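Local structure of thermosome subunit (3AQ1) at residues K189-S194 / T282-L287; P179-K184 / I261-R266; V358-G363 / D439-D444. The protein probably acts as an ATP-dependent group II chaperonin that binds unfolded proteins and assists their folding, although here it is an open-state monomer. One frame throughout, in Å; residues are numbered along the deposited sequence.

Interaction 1. Residues K189-S194 / T282-L287; sequences KILLLS and TIIQDL
Thr282 meets Leu192 through a bound water. The water accepts from Leu192 N at 2.7 Å and donates to Thr282 O at 2.8 Å.

Ile283 comes next. Ile283 CG2 rests against Ser194 CB at 3.7 Å. Its main chain passes beside Leu192 O.

Ile284 makes the backbone bonds. Ile284 N donates to Leu192 O at 2.9 Å, and Ser194 N returns a bond to Ile284 O at 3.0 Å, with an N-H...O angle of 163°. Two bonds to one residue, with both chains running the same way, make a single parallel bridge opposite Leu193. The bridge lies at the end of strand 184-193, in the parallel part of the sheet of the chaperonin apical domain. Strand 241-244 pairs with the other edge of this strand. Ile284 O also accepts from Ser194 OG. That hydroxyl stands above the carbonyl plane, 53° out of it and on the same face as Ser194 N, so one oxygen takes two donors from one residue. Ser194 reaches it with OG set between its own N and carbonyl carbon (chi1 65°).

The two branches of Ile284 serve different leucines. Ile284 CD1 touches Leu191 CD1 at 3.5 Å, the side chains crossing at about a right angle. Ile284 CG2 meets Leu193 CD2 at 3.9 Å, where the two side chains lie side by side and point the same way.

Gln285 bends at its second torsion, and CG and NE2 come back beside the Ser194 hydroxyl.

Leu287 closes the apolar side. Leu287 CD2 meets Leu193 CD1 at 3.8 Å, the side chains crossing steeply. Helix 226-235 packs on the same group, with Val234 against Leu191 and Leu193 and Met230 against Leu287.

Interaction 2. Residues P179-K184 / I261-R266; sequences PNMPEK and IYAVRR
Met181 and Pro182 pack on the start of strand 262-264, a loop-to-strand contact in the apical domain. It is mainly van der Waals contact between side chains and backbone, with one weak bond.

Met181 does most of the work. With CG anti to its carbonyl carbon (chi1 -63°) and the chain extended beyond, the side chain slants across the strand backbone, from Ile261 O to Ala263. Met181 CG passes Ile261 O at 3.3 Å. Met181 SD then accepts a weak hydrogen bond from Ala263 N at 3.3 Å, nearly straight at 161°. The methyl Met181 CE goes on to touch Ala263 CB at 3.7 Å. This methyl-to-methyl touch brings the methionine end down on Ala263.

Tyr262 meets the next part of the loop. Tyr262 CD2 lies 3.1 Å from Pro182 O, which approaches the ring obliquely. Glu183 O sits at the ring edge, in plane, 3.7 Å from Tyr262 CE2. The ring is placed there with CG anti to the backbone N (chi1 -171°). Its hydroxyl is hydrogen-bonded to Thr312 OG1 of strand 310-317. Pro182 CD adds a looser contact with the Ile261 backbone.

Strand 241-244 pairs in parallel with strand 262-264. Ser177, earlier in the same loop, bonds to Ala263. Helix 250-258 touches Met181 through Glu257, and strand 300-305 packs on the Tyr262 ring.

Interaction 3. Residues V358-G363 / D439-D444; sequences VVVGGG and DMWEND
Val360 and Met440 meet at the centre of an apolar contact, with their CB atoms 3.9 Å apart. Val360 CG1 reaches on to Trp441. Val360 CG1 lies 3.7 Å from Trp441 CB and at the edge of the indole, in its plane. Val358 CG2 approaches Trp441 CZ3 obliquely at 3.9 Å, the two side chains crossing at about a right angle. The indole is swung to these valines by having CG anti to the backbone N (chi1 175°).

Met440 also packs on the glycine backbone. Its chain bends at the second and third torsions. Met440 CG sits 3.2 Å from Gly361 O, and Met440 SD lies 3.9 Å from Gly362 CA. With an alanine in place of Met440, the CG and SD contacts go, and a gap is likely to open beside the Gly361 carbonyl and Gly362.

No hydrogen bond joins the two segments. Polar bonds instead shape 439-444 itself. Asp439 OD1 accepts from Glu442 N at 3.2 Å, an Asx motif, from above the carboxylate plane. A type I beta turn from Trp441 to Asp444 overlaps it.

Strand 357-360 is the middle strand of a small antiparallel sheet of the equatorial domain, between 94-95 and 446-448. Ile446 packs on Val358, Val360 and Trp441; Ile94 packs on Val358 and Trp441. Gly363 occupies the N-cap position, just before helix 364-378. Lys106 of helix 101-109 makes a cation-pi contact with Trp441 and a salt bridge with Asp444.

Interactions 1 and 2 belong to one apical-domain sheet. Their centres are about 16 Å apart and their nearest atoms about 7 Å apart, so they do not touch. Their segments alternate along the chain: 179-184 leads into, and ends on the first residue of, the strand that carries 189-194, and strand 262-264 precedes 282-287. The unmodelled residues 200-224 fall between these elements, where group II chaperonins usually carry the helical protrusion. Interaction 3 lies on the opposite side of the chain's centre, about 49 Å from interaction 1 and 53 Å from interaction 2, centre to centre. It is in the equatorial domain, which in this family holds the nucleotide pocket.

Interaction 1. Residues K189-S194 / T282-L287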
loop_
_atom_site.group_PDB
_atom_site.type_symbol
_atom_site.label_atom_id
_atom_site.label_comp_id
_atom_site.label_asym_id
_atom_site.label_seq_id
_atom_site.Cartn_x
_atom_site.Cartn_y
_atom_site.Cartn_z
ATOM N N LYS A 189 19.736 14.677 -19.910
ATOM C CA LYS A 189 20.747 13.949 -19.164
ATOM C C LYS A 189 20.784 14.614 -17.811
ATOM O O LYS A 189 21.128 15.785 -17.697
ATOM C CB LYS A 189 22.100 14.046 -19.861
ATOM C CG LYS A 189 22.054 13.544 -21.267
ATOM C CD LYS A 189 21.721 12.066 -21.303
ATOM C CE LYS A 189 21.360 11.612 -22.706
ATOM N NZ LYS A 189 21.378 10.136 -22.781
ATOM N N ILE A 190 20.406 13.868 -16.786
ATOM C CA ILE A 190 20.027 14.473 -15.518
ATOM C C ILE A 190 21.057 14.262 -14.428
ATOM O O ILE A 190 21.514 13.137 -14.187
ATOM C CB ILE A 190 18.695 13.907 -15.054
ATOM C CG1 ILE A 190 17.613 14.281 -16.063
ATOM C CG2 ILE A 190 18.371 14.395 -13.647
ATOM C CD1 ILE A 190 16.440 13.373 -16.043
ATOM N N LEU A 191 21.412 15.361 -13.772
ATOM C CA LEU A 191 22.342 15.339 -12.650
ATOM C C LEU A 191 21.585 15.688 -11.362
ATOM O O LEU A 191 20.880 16.690 -11.315
ATOM C CB LEU A 191 23.483 16.338 -12.904
ATOM C CG LEU A 191 24.589 16.505 -11.861
ATOM C CD1 LEU A 191 25.505 15.297 -11.846
ATOM C CD2 LEU A 191 25.394 17.772 -12.112
ATOM N N LEU A 192 21.706 14.858 -10.330
ATOM C CA LEU A 192 21.072 15.156 -9.039
ATOM C C LEU A 192 22.115 15.590 -8.012
ATOM O O LEU A 192 23.086 14.877 -7.782
ATOM C CB LEU A 192 20.266 13.953 -8.524
ATOM C CG LEU A 192 19.306 13.403 -9.585
ATOM C CD1 LEU A 192 18.621 12.127 -9.143
ATOM C CD2 LEU A 192 18.296 14.444 -9.946
ATOM N N LEU A 193 21.925 16.770 -7.420
ATOM C CA LEU A 193 22.833 17.270 -6.385
ATOM C C LEU A 193 22.117 17.412 -5.059
ATOM O O LEU A 193 21.085 18.063 -4.975
ATOM C CB LEU A 193 23.408 18.639 -6.767
ATOM C CG LEU A 193 24.120 18.793 -8.122
ATOM C CD1 LEU A 193 24.724 20.184 -8.288
ATOM C CD2 LEU A 193 25.184 17.743 -8.289
ATOM N N SER A 194 22.666 16.810 -4.014
ATOM C CA SER A 194 22.170 17.052 -2.660
ATOM C C SER A 194 23.021 18.151 -2.029
ATOM O O SER A 194 22.655 18.738 -1.018
ATOM C CB SER A 194 22.236 15.782 -1.816
ATOM O OG SER A 194 23.588 15.385 -1.623
ATOM N N THR A 282 22.431 9.222 -10.002
ATOM C CA THR A 282 22.986 8.984 -8.686
ATOM C C THR A 282 23.173 10.312 -7.976
ATOM O O THR A 282 23.901 11.181 -8.439
ATOM C CB THR A 282 24.317 8.227 -8.771
ATOM O OG1 THR A 282 24.138 7.049 -9.570
ATOM C CG2 THR A 282 24.787 7.830 -7.378
ATOM N N ILE A 283 22.480 10.467 -6.857
ATOM C CA ILE A 283 22.536 11.687 -6.071
ATOM C C ILE A 283 23.962 11.940 -5.622
ATOM O O ILE A 283 24.602 11.067 -5.052
ATOM C CB ILE A 283 21.637 11.587 -4.827
ATOM C CG1 ILE A 283 20.250 11.062 -5.217
ATOM C CG2 ILE A 283 21.580 12.921 -4.133
ATOM C CD1 ILE A 283 19.143 11.433 -4.262
ATOM N N ILE A 284 24.448 13.147 -5.872
ATOM C CA ILE A 284 25.847 13.482 -5.669
ATOM C C ILE A 284 26.017 14.425 -4.500
ATOM O O ILE A 284 25.274 15.406 -4.379
ATOM C CB ILE A 284 26.384 14.170 -6.910
ATOM C CG1 ILE A 284 26.811 13.133 -7.933
ATOM C CG2 ILE A 284 27.518 15.091 -6.563
ATOM C CD1 ILE A 284 27.196 13.773 -9.213
ATOM N N GLN A 285 26.997 14.138 -3.642
ATOM C CA GLN A 285 27.239 14.967 -2.460
ATOM C C GLN A 285 28.491 15.809 -2.596
ATOM O O GLN A 285 28.613 16.851 -1.965
ATOM C CB GLN A 285 27.318 14.121 -1.191
ATOM C CG GLN A 285 26.066 14.174 -0.342
ATOM C CD GLN A 285 25.262 12.891 -0.422
ATOM O OE1 GLN A 285 25.812 11.830 -0.718
ATOM N NE2 GLN A 285 23.954 12.977 -0.147
ATOM N N ASP A 286 29.419 15.353 -3.427
ATOM C CA ASP A 286 30.672 16.061 -3.634
ATOM C C ASP A 286 30.729 16.445 -5.102
ATOM O O ASP A 286 30.692 15.578 -5.969
ATOM C CB ASP A 286 31.853 15.150 -3.259
ATOM C CG ASP A 286 33.213 15.868 -3.284
ATOM O OD1 ASP A 286 33.334 16.965 -3.875
ATOM O OD2 ASP A 286 34.181 15.313 -2.711
ATOM N N LEU A 287 30.800 17.743 -5.384
ATOM C CA LEU A 287 30.914 18.215 -6.766
ATOM C C LEU A 287 32.204 17.741 -7.438
ATOM O O LEU A 287 32.330 17.775 -8.667
ATOM C CB LEU A 287 30.840 19.746 -6.831
ATOM C CG LEU A 287 29.563 20.467 -6.401
ATOM C CD1 LEU A 287 29.835 21.949 -6.258
ATOM C CD2 LEU A 287 28.420 20.219 -7.380
HETATM O O HOH W 1 23.185 12.595 -10.709
#

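Interaction 2. Residues P179-K184 / I261-R266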
loop_
_atom_site.group_PDB
_atom_site.type_symbol
_atom_site.label_atom_id
_atom_site.label_comp_id
_atom_site.label_asym_id
_atom_site.label_seq_id
_atom_site.Cartn_x
_atom_site.Cartn_y
_atom_site.Cartn_z
ATOM N N PRO A 179 15.391 32.392 -15.749
ATOM C CA PRO A 179 14.372 32.488 -16.800
ATOM C C PRO A 179 14.943 32.294 -18.203
ATOM O O PRO A 179 14.182 32.057 -19.147
ATOM C CB PRO A 179 13.841 33.916 -16.647
ATOM C CG PRO A 179 14.395 34.409 -15.353
ATOM C CD PRO A 179 15.669 33.693 -15.133
ATOM N N ASN A 180 16.259 32.391 -18.353
ATOM C CA ASN A 180 16.829 32.180 -19.679
ATOM C C ASN A 180 17.202 30.731 -19.953
ATOM O O ASN A 180 17.692 30.418 -21.028
ATOM C CB ASN A 180 17.992 33.139 -19.961
ATOM C CG ASN A 180 17.559 34.595 -19.919
ATOM O OD1 ASN A 180 16.369 34.901 -20.043
ATOM N ND2 ASN A 180 18.514 35.500 -19.730
ATOM N N MET A 181 16.946 29.849 -18.988
ATOM C CA MET A 181 17.157 28.422 -19.195
ATOM C C MET A 181 16.120 27.902 -20.174
ATOM O O MET A 181 15.032 28.448 -20.255
ATOM C CB MET A 181 17.076 27.682 -17.871
ATOM C CG MET A 181 18.152 28.103 -16.901
ATOM S SD MET A 181 17.984 27.347 -15.286
ATOM C CE MET A 181 19.504 27.853 -14.505
ATOM N N PRO A 182 16.457 26.862 -20.944
ATOM C CA PRO A 182 15.535 26.343 -21.966
ATOM C C PRO A 182 14.220 25.797 -21.386
ATOM O O PRO A 182 14.215 25.217 -20.300
ATOM C CB PRO A 182 16.352 25.214 -22.633
ATOM C CG PRO A 182 17.378 24.832 -21.616
ATOM C CD PRO A 182 17.744 26.148 -20.966
ATOM N N GLU A 183 13.117 25.977 -22.108
ATOM C CA GLU A 183 11.819 25.547 -21.600
ATOM C C GLU A 183 11.617 24.043 -21.663
ATOM O O GLU A 183 11.031 23.448 -20.766
ATOM C CB GLU A 183 10.693 26.233 -22.351
ATOM C CG GLU A 183 10.187 27.479 -21.668
ATOM C CD GLU A 183 8.965 28.057 -22.355
ATOM O OE1 GLU A 183 7.960 27.320 -22.504
ATOM O OE2 GLU A 183 9.019 29.248 -22.743
ATOM N N LYS A 184 12.083 23.443 -22.746
ATOM C CA LYS A 184 11.999 22.006 -22.924
ATOM C C LYS A 184 13.421 21.504 -23.043
ATOM O O LYS A 184 14.318 22.261 -23.380
ATOM C CB LYS A 184 11.228 21.633 -24.203
ATOM C CG LYS A 184 9.777 22.045 -24.229
ATOM C CD LYS A 184 9.193 22.057 -25.657
ATOM C CE LYS A 184 8.461 20.768 -26.040
ATOM N NZ LYS A 184 9.380 19.620 -26.310
ATOM N N ILE A 261 21.687 24.857 -19.830
ATOM C CA ILE A 261 21.253 23.896 -18.818
ATOM C C ILE A 261 19.990 24.268 -18.012
ATOM O O ILE A 261 19.890 25.336 -17.409
ATOM C CB ILE A 261 22.423 23.518 -17.877
ATOM C CG1 ILE A 261 23.571 22.922 -18.694
ATOM C CG2 ILE A 261 21.972 22.512 -16.853
ATOM C CD1 ILE A 261 24.718 22.426 -17.847
ATOM N N TYR A 262 19.025 23.356 -18.034
ATOM C CA TYR A 262 17.800 23.467 -17.252
ATOM C C TYR A 262 18.108 23.095 -15.792
ATOM O O TYR A 262 18.335 21.911 -15.480
ATOM C CB TYR A 262 16.756 22.501 -17.824
ATOM C CG TYR A 262 15.347 22.633 -17.266
ATOM C CD1 TYR A 262 15.062 22.358 -15.925
ATOM C CD2 TYR A 262 14.293 22.992 -18.096
ATOM C CE1 TYR A 262 13.768 22.461 -15.433
ATOM C CE2 TYR A 262 13.008 23.098 -17.613
ATOM C CZ TYR A 262 12.750 22.839 -16.287
ATOM O OH TYR A 262 11.460 22.955 -15.842
ATOM N N ALA A 263 18.138 24.093 -14.906
ATOM C CA ALA A 263 18.419 23.819 -13.497
ATOM C C ALA A 263 17.300 24.275 -12.571
ATOM O O ALA A 263 16.685 25.310 -12.785
ATOM C CB ALA A 263 19.758 24.422 -13.064
ATOM N N VAL A 264 17.027 23.487 -11.543
ATOM C CA VAL A 264 16.099 23.926 -10.516
ATOM C C VAL A 264 16.806 23.890 -9.171
ATOM O O VAL A 264 17.585 22.994 -8.912
ATOM C CB VAL A 264 14.788 23.094 -10.496
ATOM C CG1 VAL A 264 14.407 22.634 -11.903
ATOM C CG2 VAL A 264 14.957 21.910 -9.649
ATOM N N ARG A 265 16.541 24.880 -8.326
ATOM C CA ARG A 265 17.140 24.944 -6.999
ATOM C C ARG A 265 16.134 24.515 -5.935
ATOM O O ARG A 265 14.944 24.417 -6.211
ATOM C CB ARG A 265 17.618 26.361 -6.704
ATOM C CG ARG A 265 16.498 27.327 -6.395
ATOM C CD ARG A 265 16.919 28.796 -6.545
ATOM N NE ARG A 265 15.816 29.682 -6.204
ATOM C CZ ARG A 265 15.664 30.246 -5.011
ATOM N NH1 ARG A 265 16.562 30.044 -4.055
ATOM N NH2 ARG A 265 14.618 31.023 -4.775
ATOM N N ARG A 266 16.633 24.262 -4.726
ATOM C CA ARG A 266 15.821 23.914 -3.551
ATOM C C ARG A 266 14.722 22.867 -3.812
ATOM O O ARG A 266 13.520 23.140 -3.691
ATOM C CB ARG A 266 15.262 25.182 -2.883
ATOM C CG ARG A 266 16.344 26.198 -2.553
ATOM C CD ARG A 266 15.976 27.169 -1.434
ATOM N NE ARG A 266 17.074 28.104 -1.181
ATOM C CZ ARG A 266 18.195 27.791 -0.529
ATOM N NH1 ARG A 266 18.368 26.559 -0.046
ATOM N NH2 ARG A 266 19.149 28.708 -0.366
#

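Interaction 3. Residues V358-G363 / D439-D444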
loop_
_atom_site.group_PDB
_atom_site.type_symbol
_atom_site.label_atom_id
_atom_site.label_comp_id
_atom_site.label_asym_id
_atom_site.label_seq_id
_atom_site.Cartn_x
_atom_site.Cartn_y
_atom_site.Cartn_z
ATOM N N VAL A 358 -8.794 -11.951 -1.955
ATOM C CA VAL A 358 -9.283 -11.228 -0.790
ATOM C C VAL A 358 -10.184 -12.127 0.032
ATOM O O VAL A 358 -10.761 -13.091 -0.484
ATOM C CB VAL A 358 -10.094 -9.988 -1.162
ATOM C CG1 VAL A 358 -9.324 -9.128 -2.116
ATOM C CG2 VAL A 358 -11.414 -10.405 -1.768
ATOM N N VAL A 359 -10.287 -11.793 1.315
ATOM C CA VAL A 359 -11.191 -12.444 2.252
ATOM C C VAL A 359 -12.297 -11.448 2.528
ATOM O O VAL A 359 -12.084 -10.249 2.390
ATOM C CB VAL A 359 -10.474 -12.739 3.583
ATOM C CG1 VAL A 359 -11.412 -13.392 4.563
ATOM C CG2 VAL A 359 -9.278 -13.621 3.349
ATOM N N VAL A 360 -13.480 -11.916 2.903
ATOM C CA VAL A 360 -14.492 -10.988 3.388
ATOM C C VAL A 360 -14.529 -11.040 4.895
ATOM O O VAL A 360 -14.061 -12.009 5.486
ATOM C CB VAL A 360 -15.868 -11.276 2.815
ATOM C CG1 VAL A 360 -15.954 -10.684 1.428
ATOM C CG2 VAL A 360 -16.127 -12.779 2.799
ATOM N N GLY A 361 -15.093 -10.000 5.509
ATOM C CA GLY A 361 -14.967 -9.794 6.941
ATOM C C GLY A 361 -16.164 -10.216 7.767
ATOM O O GLY A 361 -16.903 -11.126 7.389
ATOM N N GLY A 362 -16.339 -9.565 8.915
ATOM C CA GLY A 362 -17.472 -9.819 9.784
ATOM C C GLY A 362 -17.455 -11.190 10.438
ATOM O O GLY A 362 -18.497 -11.722 10.848
ATOM N N GLY A 363 -16.264 -11.765 10.542
ATOM C CA GLY A 363 -16.107 -13.045 11.199
ATOM C C GLY A 363 -16.420 -14.196 10.268
ATOM O O GLY A 363 -16.329 -15.361 10.660
ATOM N N ASP A 439 -24.339 -11.227 3.452
ATOM C CA ASP A 439 -23.226 -11.479 2.521
ATOM C C ASP A 439 -22.183 -10.353 2.597
ATOM O O ASP A 439 -22.372 -9.277 2.029
ATOM C CB ASP A 439 -23.746 -11.640 1.085
ATOM C CG ASP A 439 -22.704 -12.226 0.141
ATOM O OD1 ASP A 439 -21.561 -11.729 0.133
ATOM O OD2 ASP A 439 -23.030 -13.187 -0.593
ATOM N N MET A 440 -21.087 -10.598 3.307
ATOM C CA MET A 440 -20.135 -9.536 3.602
ATOM C C MET A 440 -19.449 -8.970 2.357
ATOM O O MET A 440 -18.918 -7.854 2.388
ATOM C CB MET A 440 -19.105 -10.004 4.629
ATOM C CG MET A 440 -19.665 -10.175 6.042
ATOM S SD MET A 440 -19.925 -8.660 6.965
ATOM C CE MET A 440 -21.619 -8.283 6.579
ATOM N N TRP A 441 -19.459 -9.740 1.270
ATOM C CA TRP A 441 -18.999 -9.233 -0.011
ATOM C C TRP A 441 -20.004 -8.216 -0.576
ATOM O O TRP A 441 -19.645 -7.083 -0.873
ATOM C CB TRP A 441 -18.759 -10.375 -1.002
ATOM C CG TRP A 441 -18.387 -9.885 -2.382
ATOM C CD1 TRP A 441 -19.222 -9.739 -3.450
ATOM C CD2 TRP A 441 -17.093 -9.452 -2.823
ATOM N NE1 TRP A 441 -18.529 -9.253 -4.528
ATOM C CE2 TRP A 441 -17.221 -9.065 -4.171
ATOM C CE3 TRP A 441 -15.841 -9.355 -2.209
ATOM C CZ2 TRP A 441 -16.143 -8.593 -4.919
ATOM C CZ3 TRP A 441 -14.778 -8.883 -2.942
ATOM C CH2 TRP A 441 -14.932 -8.508 -4.289
ATOM N N GLU A 442 -21.263 -8.618 -0.717
ATOM C CA GLU A 442 -22.302 -7.681 -1.123
ATOM C C GLU A 442 -22.276 -6.408 -0.278
ATOM O O GLU A 442 -22.747 -5.361 -0.719
ATOM C CB GLU A 442 -23.687 -8.329 -1.041
ATOM C CG GLU A 442 -23.947 -9.361 -2.115
ATOM C CD GLU A 442 -23.729 -8.796 -3.501
ATOM O OE1 GLU A 442 -22.846 -9.319 -4.217
ATOM O OE2 GLU A 442 -24.425 -7.819 -3.866
ATOM N N ASN A 443 -21.720 -6.502 0.930
ATOM C CA ASN A 443 -21.738 -5.389 1.878
ATOM C C ASN A 443 -20.393 -4.693 2.084
ATOM O O ASN A 443 -20.189 -3.984 3.075
ATOM C CB ASN A 443 -22.320 -5.832 3.220
ATOM C CG ASN A 443 -23.823 -5.631 3.298
ATOM O OD1 ASN A 443 -24.295 -4.514 3.510
ATOM N ND2 ASN A 443 -24.584 -6.713 3.128
ATOM N N ASP A 444 -19.479 -4.907 1.143
ATOM C CA ASP A 444 -18.234 -4.142 1.062
ATOM C C ASP A 444 -17.404 -4.185 2.348
ATOM O O ASP A 444 -16.834 -3.176 2.778
ATOM C CB ASP A 444 -18.541 -2.702 0.654
ATOM C CG ASP A 444 -19.279 -2.623 -0.675
ATOM O OD1 ASP A 444 -18.990 -3.462 -1.561
ATOM O OD2 ASP A 444 -20.146 -1.729 -0.835
#